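Long-range contacts in L-ribulose 3-epimerase (Methylomonas sp. DH-1, PDB 7CJ7), which catalyses the reversible manganese-dependent epimerization of ketoses at C3, acting most strongly on L-ribulose and also on D-ribulose, D-allulose and D-fructose: residues A35-I40 against D273-A278; D46-D51 against D90-K95; A96-Y101 against A143-N148. All coordinates share one frame; numbering follows the deposited sequence.

Contact 1. Residues A35-I40 against D273-A278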
loop_
_atom_site.group_PDB
_atom_site.type_symbol
_atom_site.label_atom_id
_atom_site.label_comp_id
_atom_site.label_asym_id
_atom_site.label_seq_id
_atom_site.Cartn_x
_atom_site.Cartn_y
_atom_site.Cartn_z
ATOM N N ALA A 35 29.978 -2.381 1.219
ATOM C CA ALA A 35 29.117 -3.296 0.434
ATOM C C ALA A 35 29.463 -3.246 -1.063
ATOM O O ALA A 35 29.047 -4.155 -1.777
ATOM C CB ALA A 35 27.673 -2.942 0.673
ATOM N N GLY A 36 30.151 -2.204 -1.531
ATOM C CA GLY A 36 30.619 -2.090 -2.929
ATOM C C GLY A 36 29.683 -1.248 -3.785
ATOM O O GLY A 36 29.757 -1.340 -5.019
ATOM N N TYR A 37 28.822 -0.440 -3.169
ATOM C CA TYR A 37 27.953 0.511 -3.906
ATOM C C TYR A 37 28.811 1.632 -4.513
ATOM O O TYR A 37 29.905 1.946 -3.989
ATOM C CB TYR A 37 26.848 1.063 -3.006
ATOM C CG TYR A 37 25.780 0.054 -2.673
ATOM C CD1 TYR A 37 24.697 -0.153 -3.511
ATOM C CD2 TYR A 37 25.871 -0.728 -1.537
ATOM C CE1 TYR A 37 23.726 -1.091 -3.214
ATOM C CE2 TYR A 37 24.897 -1.658 -1.215
ATOM C CZ TYR A 37 23.823 -1.850 -2.064
ATOM O OH TYR A 37 22.853 -2.767 -1.769
ATOM N N ASP A 38 28.326 2.204 -5.620
ATOM C CA ASP A 38 28.933 3.370 -6.309
ATOM C C ASP A 38 28.521 4.672 -5.614
ATOM O O ASP A 38 29.326 5.622 -5.604
ATOM C CB ASP A 38 28.515 3.411 -7.778
ATOM C CG ASP A 38 28.923 2.170 -8.540
ATOM O OD1 ASP A 38 30.119 1.832 -8.485
ATOM O OD2 ASP A 38 28.048 1.551 -9.170
ATOM N N TYR A 39 27.306 4.742 -5.078
ATOM C CA TYR A 39 26.802 5.986 -4.446
ATOM C C TYR A 39 25.901 5.643 -3.267
ATOM O O TYR A 39 25.428 4.500 -3.139
ATOM C CB TYR A 39 26.081 6.876 -5.467
ATOM C CG TYR A 39 24.770 6.341 -5.984
ATOM C CD1 TYR A 39 23.578 6.624 -5.349
ATOM C CD2 TYR A 39 24.718 5.527 -7.098
ATOM C CE1 TYR A 39 22.368 6.143 -5.822
ATOM C CE2 TYR A 39 23.520 5.019 -7.571
ATOM C CZ TYR A 39 22.338 5.307 -6.920
ATOM O OH TYR A 39 21.156 4.796 -7.377
ATOM N N ILE A 40 25.700 6.634 -2.414
ATOM C CA ILE A 40 24.656 6.604 -1.352
ATOM C C ILE A 40 23.572 7.604 -1.748
ATOM O O ILE A 40 23.903 8.675 -2.286
ATOM C CB ILE A 40 25.263 6.918 0.022
ATOM C CG1 ILE A 40 24.185 6.859 1.105
ATOM C CG2 ILE A 40 25.973 8.261 -0.003
ATOM C CD1 ILE A 40 24.675 6.386 2.425
ATOM N N ASP A 273 24.632 -7.258 5.903
ATOM C CA ASP A 273 24.159 -8.510 5.259
ATOM C C ASP A 273 23.090 -8.143 4.225
ATOM O O ASP A 273 23.152 -8.612 3.069
ATOM C CB ASP A 273 23.613 -9.487 6.297
ATOM C CG ASP A 273 23.195 -10.800 5.671
ATOM O OD1 ASP A 273 24.092 -11.534 5.239
ATOM O OD2 ASP A 273 21.981 -11.057 5.594
ATOM N N LEU A 274 22.129 -7.329 4.641
ATOM C CA LEU A 274 21.003 -6.904 3.776
ATOM C C LEU A 274 21.560 -6.213 2.528
ATOM O O LEU A 274 21.181 -6.619 1.425
ATOM C CB LEU A 274 20.083 -5.969 4.555
ATOM C CG LEU A 274 18.940 -5.389 3.727
ATOM C CD1 LEU A 274 17.841 -6.420 3.526
ATOM C CD2 LEU A 274 18.395 -4.130 4.376
ATOM N N ALA A 275 22.435 -5.215 2.702
ATOM C CA ALA A 275 22.959 -4.370 1.601
ATOM C C ALA A 275 23.869 -5.189 0.677
ATOM O O ALA A 275 23.797 -5.001 -0.546
ATOM C CB ALA A 275 23.688 -3.181 2.164
ATOM N N GLY A 276 24.706 -6.063 1.233
ATOM C CA GLY A 276 25.606 -6.911 0.431
ATOM C C GLY A 276 24.809 -7.875 -0.429
ATOM O O GLY A 276 25.117 -8.005 -1.636
ATOM N N LYS A 277 23.803 -8.522 0.165
ATOM C CA LYS A 277 22.969 -9.517 -0.545
ATOM C C LYS A 277 22.147 -8.798 -1.617
ATOM O O LYS A 277 21.961 -9.386 -2.688
ATOM C CB LYS A 277 22.084 -10.288 0.433
ATOM C CG LYS A 277 22.819 -11.384 1.191
ATOM C CD LYS A 277 21.927 -12.197 2.082
ATOM C CE LYS A 277 22.638 -13.357 2.742
ATOM N NZ LYS A 277 22.073 -13.600 4.087
ATOM N N ALA A 278 21.678 -7.576 -1.340
ATOM C CA ALA A 278 20.864 -6.784 -2.295
ATOM C C ALA A 278 21.709 -6.469 -3.528
ATOM O O ALA A 278 21.208 -6.633 -4.650
ATOM C CB ALA A 278 20.348 -5.521 -1.664
#
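The phenol of Y37 reaches the helix 271-285 and donates a hydrogen bond from OH to the carbonyl O of A275, 2.7 Å away. The C=O...O angle of 126° and a donor tilted 18° from the carbonyl plane show that the hydroxyl approaches well off the line of the C=O bond. A275 also meets the ring with its methyl: A275 CB is 3.9 Å from Y37 CE2. One turn further along, A278 CB packs against the phenol oxygen, 3.7 Å from Y37 OH. Beside the ring a smaller patch closes the gap between the backbones. A35 CB points at the helix and sits 4.3 Å from A275 CB, near the backbone N of G276. The two chains come closest here, with 5.0 Å between A35 CA and G276 CA.

Behind these contacts stands the end of the helix 22-35. G36 leaves it with positive phi in a Schellman motif, and the chain turns there toward the strand 39-43. With CG of Y37 anti to its carbonyl carbon (chi1 -72°), the ring extends from this turn toward the last helix of the barrel. F245 of the strand 242-245 packs on both Y37 and A278, while W16 touches A275.

Chemically, a buried phenol is given a partner in a carbonyl on a helix, flanked by the methyls of A275 and A278. One directional bond thus joins the first helix-to-strand turn of the TIM barrel to its last helix.

Contact 2. Residues D46-D51 against D90-K95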
loop_
_atom_site.group_PDB
_atom_site.type_symbol
_atom_site.label_atom_id
_atom_site.label_comp_id
_atom_site.label_asym_id
_atom_site.label_seq_id
_atom_site.Cartn_x
_atom_site.Cartn_y
_atom_site.Cartn_z
ATOM N N ASP A 46 14.711 17.220 5.477
ATOM C CA ASP A 46 15.070 18.556 6.031
ATOM C C ASP A 46 16.467 18.927 5.552
ATOM O O ASP A 46 17.455 18.647 6.223
ATOM C CB ASP A 46 14.986 18.592 7.556
ATOM C CG ASP A 46 15.297 19.959 8.152
ATOM O OD1 ASP A 46 15.784 20.854 7.413
ATOM O OD2 ASP A 46 15.055 20.118 9.348
ATOM N N PRO A 47 16.598 19.579 4.379
ATOM C CA PRO A 47 17.918 19.813 3.798
ATOM C C PRO A 47 18.756 20.849 4.569
ATOM O O PRO A 47 19.906 20.992 4.239
ATOM C CB PRO A 47 17.611 20.284 2.368
ATOM C CG PRO A 47 16.209 20.854 2.441
ATOM C CD PRO A 47 15.499 20.113 3.559
ATOM N N TRP A 48 18.188 21.521 5.575
ATOM C CA TRP A 48 18.932 22.487 6.436
ATOM C C TRP A 48 19.669 21.743 7.555
ATOM O O TRP A 48 20.509 22.376 8.201
ATOM C CB TRP A 48 17.999 23.560 7.011
ATOM C CG TRP A 48 17.497 24.523 5.982
ATOM C CD1 TRP A 48 18.129 25.644 5.526
ATOM C CD2 TRP A 48 16.253 24.442 5.265
ATOM N NE1 TRP A 48 17.360 26.268 4.579
ATOM C CE2 TRP A 48 16.204 25.555 4.400
ATOM C CE3 TRP A 48 15.176 23.548 5.279
ATOM C CZ2 TRP A 48 15.123 25.786 3.551
ATOM C CZ3 TRP A 48 14.106 23.781 4.443
ATOM C CH2 TRP A 48 14.086 24.881 3.588
ATOM N N GLN A 49 19.370 20.457 7.760
ATOM C CA GLN A 49 19.845 19.663 8.927
ATOM C C GLN A 49 21.224 19.068 8.630
ATOM O O GLN A 49 21.902 18.639 9.580
ATOM C CB GLN A 49 18.847 18.547 9.242
ATOM C CG GLN A 49 18.801 18.166 10.711
ATOM C CD GLN A 49 18.348 19.304 11.594
ATOM O OE1 GLN A 49 17.485 19.141 12.454
ATOM N NE2 GLN A 49 18.924 20.476 11.384
ATOM N N ILE A 50 21.623 19.032 7.363
ATOM C CA ILE A 50 22.822 18.273 6.904
ATOM C C ILE A 50 24.058 19.176 6.998
ATOM O O ILE A 50 23.998 20.312 6.507
ATOM C CB ILE A 50 22.605 17.720 5.485
ATOM C CG1 ILE A 50 23.863 17.045 4.949
ATOM C CG2 ILE A 50 22.132 18.793 4.534
ATOM C CD1 ILE A 50 23.597 16.123 3.788
ATOM N N ASP A 51 25.130 18.684 7.625
ATOM C CA ASP A 51 26.464 19.338 7.599
ATOM C C ASP A 51 27.122 18.979 6.266
ATOM O O ASP A 51 27.708 17.893 6.158
ATOM C CB ASP A 51 27.332 18.945 8.798
ATOM C CG ASP A 51 28.657 19.693 8.872
ATOM O OD1 ASP A 51 29.128 20.185 7.819
ATOM O OD2 ASP A 51 29.232 19.751 9.980
ATOM N N ASP A 90 8.716 25.285 -2.658
ATOM C CA ASP A 90 9.691 25.794 -3.660
ATOM C C ASP A 90 11.025 26.032 -2.940
ATOM O O ASP A 90 12.077 25.643 -3.487
ATOM C CB ASP A 90 9.216 27.086 -4.337
ATOM C CG ASP A 90 8.101 26.931 -5.365
ATOM O OD1 ASP A 90 7.726 25.777 -5.682
ATOM O OD2 ASP A 90 7.595 27.984 -5.836
ATOM N N GLU A 91 10.972 26.639 -1.749
ATOM C CA GLU A 91 12.163 27.013 -0.940
ATOM C C GLU A 91 12.887 25.740 -0.485
ATOM O O GLU A 91 14.114 25.673 -0.647
ATOM C CB GLU A 91 11.734 27.903 0.221
ATOM C CG GLU A 91 12.852 28.244 1.182
ATOM C CD GLU A 91 12.358 28.967 2.429
ATOM O OE1 GLU A 91 11.628 28.346 3.248
ATOM O OE2 GLU A 91 12.679 30.154 2.568
ATOM N N LEU A 92 12.161 24.745 0.024
ATOM C CA LEU A 92 12.771 23.448 0.424
ATOM C C LEU A 92 13.444 22.809 -0.801
ATOM O O LEU A 92 14.575 22.318 -0.681
ATOM C CB LEU A 92 11.712 22.530 1.036
ATOM C CG LEU A 92 12.268 21.303 1.762
ATOM C CD1 LEU A 92 11.300 20.812 2.828
ATOM C CD2 LEU A 92 12.585 20.191 0.784
ATOM N N LEU A 93 12.783 22.793 -1.954
ATOM C CA LEU A 93 13.341 22.101 -3.148
ATOM C C LEU A 93 14.599 22.835 -3.647
ATOM O O LEU A 93 15.563 22.160 -4.091
ATOM C CB LEU A 93 12.253 22.011 -4.216
ATOM C CG LEU A 93 11.106 21.062 -3.880
ATOM C CD1 LEU A 93 9.910 21.325 -4.783
ATOM C CD2 LEU A 93 11.555 19.602 -3.970
ATOM N N ARG A 94 14.616 24.165 -3.573
ATOM C CA ARG A 94 15.818 24.963 -3.934
ATOM C C ARG A 94 16.966 24.578 -2.991
ATOM O O ARG A 94 18.081 24.335 -3.475
ATOM C CB ARG A 94 15.502 26.465 -3.907
ATOM C CG ARG A 94 14.679 26.953 -5.097
ATOM C CD ARG A 94 14.776 28.462 -5.241
ATOM N NE ARG A 94 14.329 29.130 -4.026
ATOM C CZ ARG A 94 13.071 29.485 -3.778
ATOM N NH1 ARG A 94 12.138 29.274 -4.688
ATOM N NH2 ARG A 94 12.752 30.067 -2.633
ATOM N N LYS A 95 16.700 24.492 -1.690
ATOM C CA LYS A 95 17.741 24.163 -0.684
ATOM C C LYS A 95 18.272 22.747 -0.950
ATOM O O LYS A 95 19.507 22.559 -0.876
ATOM C CB LYS A 95 17.194 24.284 0.738
ATOM C CG LYS A 95 18.225 24.048 1.832
ATOM C CD LYS A 95 19.330 25.088 1.858
ATOM C CE LYS A 95 20.415 24.757 2.856
ATOM N NZ LYS A 95 21.532 25.727 2.784
#
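K95 lies across one face of the W48 indole, and its side chain can be followed along the ring. K95 CB sits over the rim of the six-membered ring, 3.8 Å from W48 CZ2, and also nears the proline ring of P47. K95 CG, placed anti to the backbone N (chi1 -176°), makes the central contact: it stands 3.7 Å from the centroid of the five-membered ring and 18° off the ring normal, a CH-pi interaction over the face. K95 CG also touches the proline, 3.8 Å from P47 CG. The chain bends at chi2 (65°) and then runs straight, which carries K95 CD to 3.6 Å from W48 NE1 and K95 CE to 3.6 Å from W48 CD1. K95 CE is the last atom in touch with the indole; K95 NZ runs on past the ring, 4.4 Å from W48 CD1. Across this contact the aliphatic carbons do the touching, and no hydrogen bond joins the two segments.

The rest of the indole meets the helix 83-102 one turn earlier. W48 CH2 approaches the backbone at L92 CA (3.7 Å), and E91 CG comes to the ring edge near its plane. P47 fills the inner side, P47 CD lying 3.9 Å from L92 CG, with the two side chains crossing at about a right angle. The pair P47-W48 is presented by a type I turn from D46 to Q49, reinforced by an Asx turn in which D46 OD1 accepts from the backbone N of W48.

In the fold, this is the loop between the strand 39-43 and the helix 52-61 packing on the helix 83-102 in the outer layer of the barrel. L92 continues inward to L70 and L72 of the strand 65-72, whereas D90 and L93 face the helix 125-143, with D90 forming a salt bridge to R137.

Contact 3. Residues A96-Y101 against A143-N148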
loop_
_atom_site.group_PDB
_atom_site.type_symbol
_atom_site.label_atom_id
_atom_site.label_comp_id
_atom_site.label_asym_id
_atom_site.label_seq_id
_atom_site.Cartn_x
_atom_site.Cartn_y
_atom_site.Cartn_z
ATOM N N ALA A 96 17.387 21.796 -1.261
ATOM C CA ALA A 96 17.760 20.392 -1.548
ATOM C C ALA A 96 18.653 20.369 -2.790
ATOM O O ALA A 96 19.689 19.685 -2.772
ATOM C CB ALA A 96 16.538 19.524 -1.715
ATOM N N THR A 97 18.288 21.132 -3.817
ATOM C CA THR A 97 19.089 21.261 -5.061
ATOM C C THR A 97 20.479 21.800 -4.703
ATOM O O THR A 97 21.471 21.262 -5.202
ATOM C CB THR A 97 18.371 22.140 -6.089
ATOM O OG1 THR A 97 17.096 21.557 -6.375
ATOM C CG2 THR A 97 19.161 22.291 -7.365
ATOM N N ASP A 98 20.540 22.827 -3.862
ATOM C CA ASP A 98 21.807 23.490 -3.459
ATOM C C ASP A 98 22.701 22.475 -2.741
ATOM O O ASP A 98 23.918 22.451 -3.001
ATOM C CB ASP A 98 21.542 24.696 -2.560
ATOM C CG ASP A 98 20.880 25.886 -3.249
ATOM O OD1 ASP A 98 20.793 25.895 -4.499
ATOM O OD2 ASP A 98 20.486 26.813 -2.525
ATOM N N VAL A 99 22.126 21.683 -1.844
ATOM C CA VAL A 99 22.883 20.671 -1.062
ATOM C C VAL A 99 23.432 19.635 -2.040
ATOM O O VAL A 99 24.617 19.299 -1.944
ATOM C CB VAL A 99 22.015 20.015 0.021
ATOM C CG1 VAL A 99 22.684 18.776 0.603
ATOM C CG2 VAL A 99 21.686 21.012 1.119
ATOM N N LEU A 100 22.587 19.160 -2.961
ATOM C CA LEU A 100 22.982 18.128 -3.945
ATOM C C LEU A 100 24.146 18.663 -4.786
ATOM O O LEU A 100 25.136 17.945 -4.940
ATOM C CB LEU A 100 21.775 17.781 -4.810
ATOM C CG LEU A 100 22.031 16.791 -5.942
ATOM C CD1 LEU A 100 22.460 15.433 -5.407
ATOM C CD2 LEU A 100 20.784 16.654 -6.795
ATOM N N TYR A 101 24.047 19.896 -5.286
ATOM C CA TYR A 101 25.122 20.529 -6.095
ATOM C C TYR A 101 26.424 20.564 -5.286
ATOM O O TYR A 101 27.493 20.224 -5.836
ATOM C CB TYR A 101 24.745 21.943 -6.536
ATOM C CG TYR A 101 25.847 22.645 -7.293
ATOM C CD1 TYR A 101 26.019 22.454 -8.653
ATOM C CD2 TYR A 101 26.735 23.478 -6.639
ATOM C CE1 TYR A 101 27.030 23.095 -9.351
ATOM C CE2 TYR A 101 27.758 24.115 -7.316
ATOM C CZ TYR A 101 27.905 23.925 -8.677
ATOM O OH TYR A 101 28.901 24.576 -9.340
ATOM N N ALA A 143 18.481 23.078 -13.502
ATOM C CA ALA A 143 19.165 23.077 -14.818
ATOM C C ALA A 143 20.401 23.976 -14.730
ATOM O O ALA A 143 21.400 23.693 -15.403
ATOM C CB ALA A 143 18.217 23.521 -15.906
ATOM N N ASP A 144 20.332 25.018 -13.904
ATOM C CA ASP A 144 21.422 26.012 -13.729
ATOM C C ASP A 144 22.595 25.366 -12.974
ATOM O O ASP A 144 23.715 25.901 -13.080
ATOM C CB ASP A 144 20.878 27.267 -13.044
ATOM C CG ASP A 144 19.928 28.077 -13.918
ATOM O OD1 ASP A 144 20.171 28.167 -15.145
ATOM O OD2 ASP A 144 18.947 28.620 -13.369
ATOM N N LYS A 145 22.365 24.246 -12.276
ATOM C CA LYS A 145 23.386 23.563 -11.432
ATOM C C LYS A 145 23.685 22.154 -11.960
ATOM O O LYS A 145 24.251 21.354 -11.204
ATOM C CB LYS A 145 22.886 23.532 -9.987
ATOM C CG LYS A 145 22.727 24.916 -9.379
ATOM C CD LYS A 145 22.587 24.931 -7.883
ATOM C CE LYS A 145 22.720 26.335 -7.330
ATOM N NZ LYS A 145 23.228 26.339 -5.939
ATOM N N GLY A 146 23.313 21.859 -13.209
ATOM C CA GLY A 146 23.625 20.580 -13.878
ATOM C C GLY A 146 22.927 19.394 -13.231
ATOM O O GLY A 146 23.471 18.274 -13.268
ATOM N N ILE A 147 21.731 19.609 -12.690
ATOM C CA ILE A 147 20.990 18.568 -11.927
ATOM C C ILE A 147 19.728 18.162 -12.703
ATOM O O ILE A 147 18.998 19.042 -13.210
ATOM C CB ILE A 147 20.712 19.059 -10.495
ATOM C CG1 ILE A 147 21.991 19.007 -9.644
ATOM C CG2 ILE A 147 19.571 18.277 -9.859
ATOM C CD1 ILE A 147 21.944 19.874 -8.419
ATOM N N ASN A 148 19.521 16.855 -12.837
ATOM C CA ASN A 148 18.251 16.259 -13.318
ATOM C C ASN A 148 17.318 16.044 -12.124
ATOM O O ASN A 148 17.795 15.661 -11.032
ATOM C CB ASN A 148 18.463 14.925 -14.033
ATOM C CG ASN A 148 19.401 14.999 -15.213
ATOM O OD1 ASN A 148 19.269 15.882 -16.053
ATOM N ND2 ASN A 148 20.327 14.057 -15.296
HETATM O O HOH W 1 24.823 24.901 -3.904
#
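I147 lays its CD1 methyl on the helix 83-102, and this is the tight part of the contact. I147 CD1 lies 3.5 Å from the backbone O of T97 and 3.8 Å from T97 CG2, and it also reaches the backbone N of Y101, so one methyl rests against a full helical turn. L100 CD2 is met by both I147 CG2 and I147 CD1, with I147 CG2 nearest at 3.7 Å. With CG1 anti to the carbonyl carbon (chi1 -75°) and chi2 extended, the longer arm of I147 reaches the helix surface. T97 turns its methyl to this apolar patch, and its hydroxyl bonds back to the carbonyl of L93.

The outer side is looser and polar. The extended K145 chain runs across the helix, from beside the Y101 ring to D98, and its NZ forms a salt bridge with D98 OD1 at 2.9 Å. The ammonium comes from above the carboxylate, 60° out of its plane, and the same oxygen is also hydrogen-bonded to Y141 OH. A water donates to the carbonyl O of D98 and accepts a weak bond from K145 NZ, adding a second, less direct link. Further along, the Y101 ring crosses the lysine chain at about a right angle: Y101 CD1 is 3.6 Å from K145 CB, while K145 O lies at the ring edge, 3.3 Å from Y101 CD1.

A type I turn from A143 to G146 lets the chain pass from the helix 125-143 into the strand 148-152. The contact thus seats this helix-to-strand connection on the preceding helix of the barrel. T97 and L100 both touch L108 of the strand 107-112, with A68 of the strand 65-72 beside L100.

Overall arrangement
From the N terminus, the chain first opens contact 1 at the turn into the strand 39-43, and this loop stays open until the last helix, 271-285. Contacts 2 and 3 are both nested within it. Contact 2 follows the same strand and closes on the helix 83-102; contact 3 then opens on that helix and closes just before the strand 148-152, so the two stand in series. They touch where P47 and I50 pack on V99 and P47 meets A96, with centres 12 Å apart. The centre of contact 1 is 26 Å from that of contact 2 and 25 Å from that of contact 3; contact 1 joins early and late parts of the closed eight-stranded barrel.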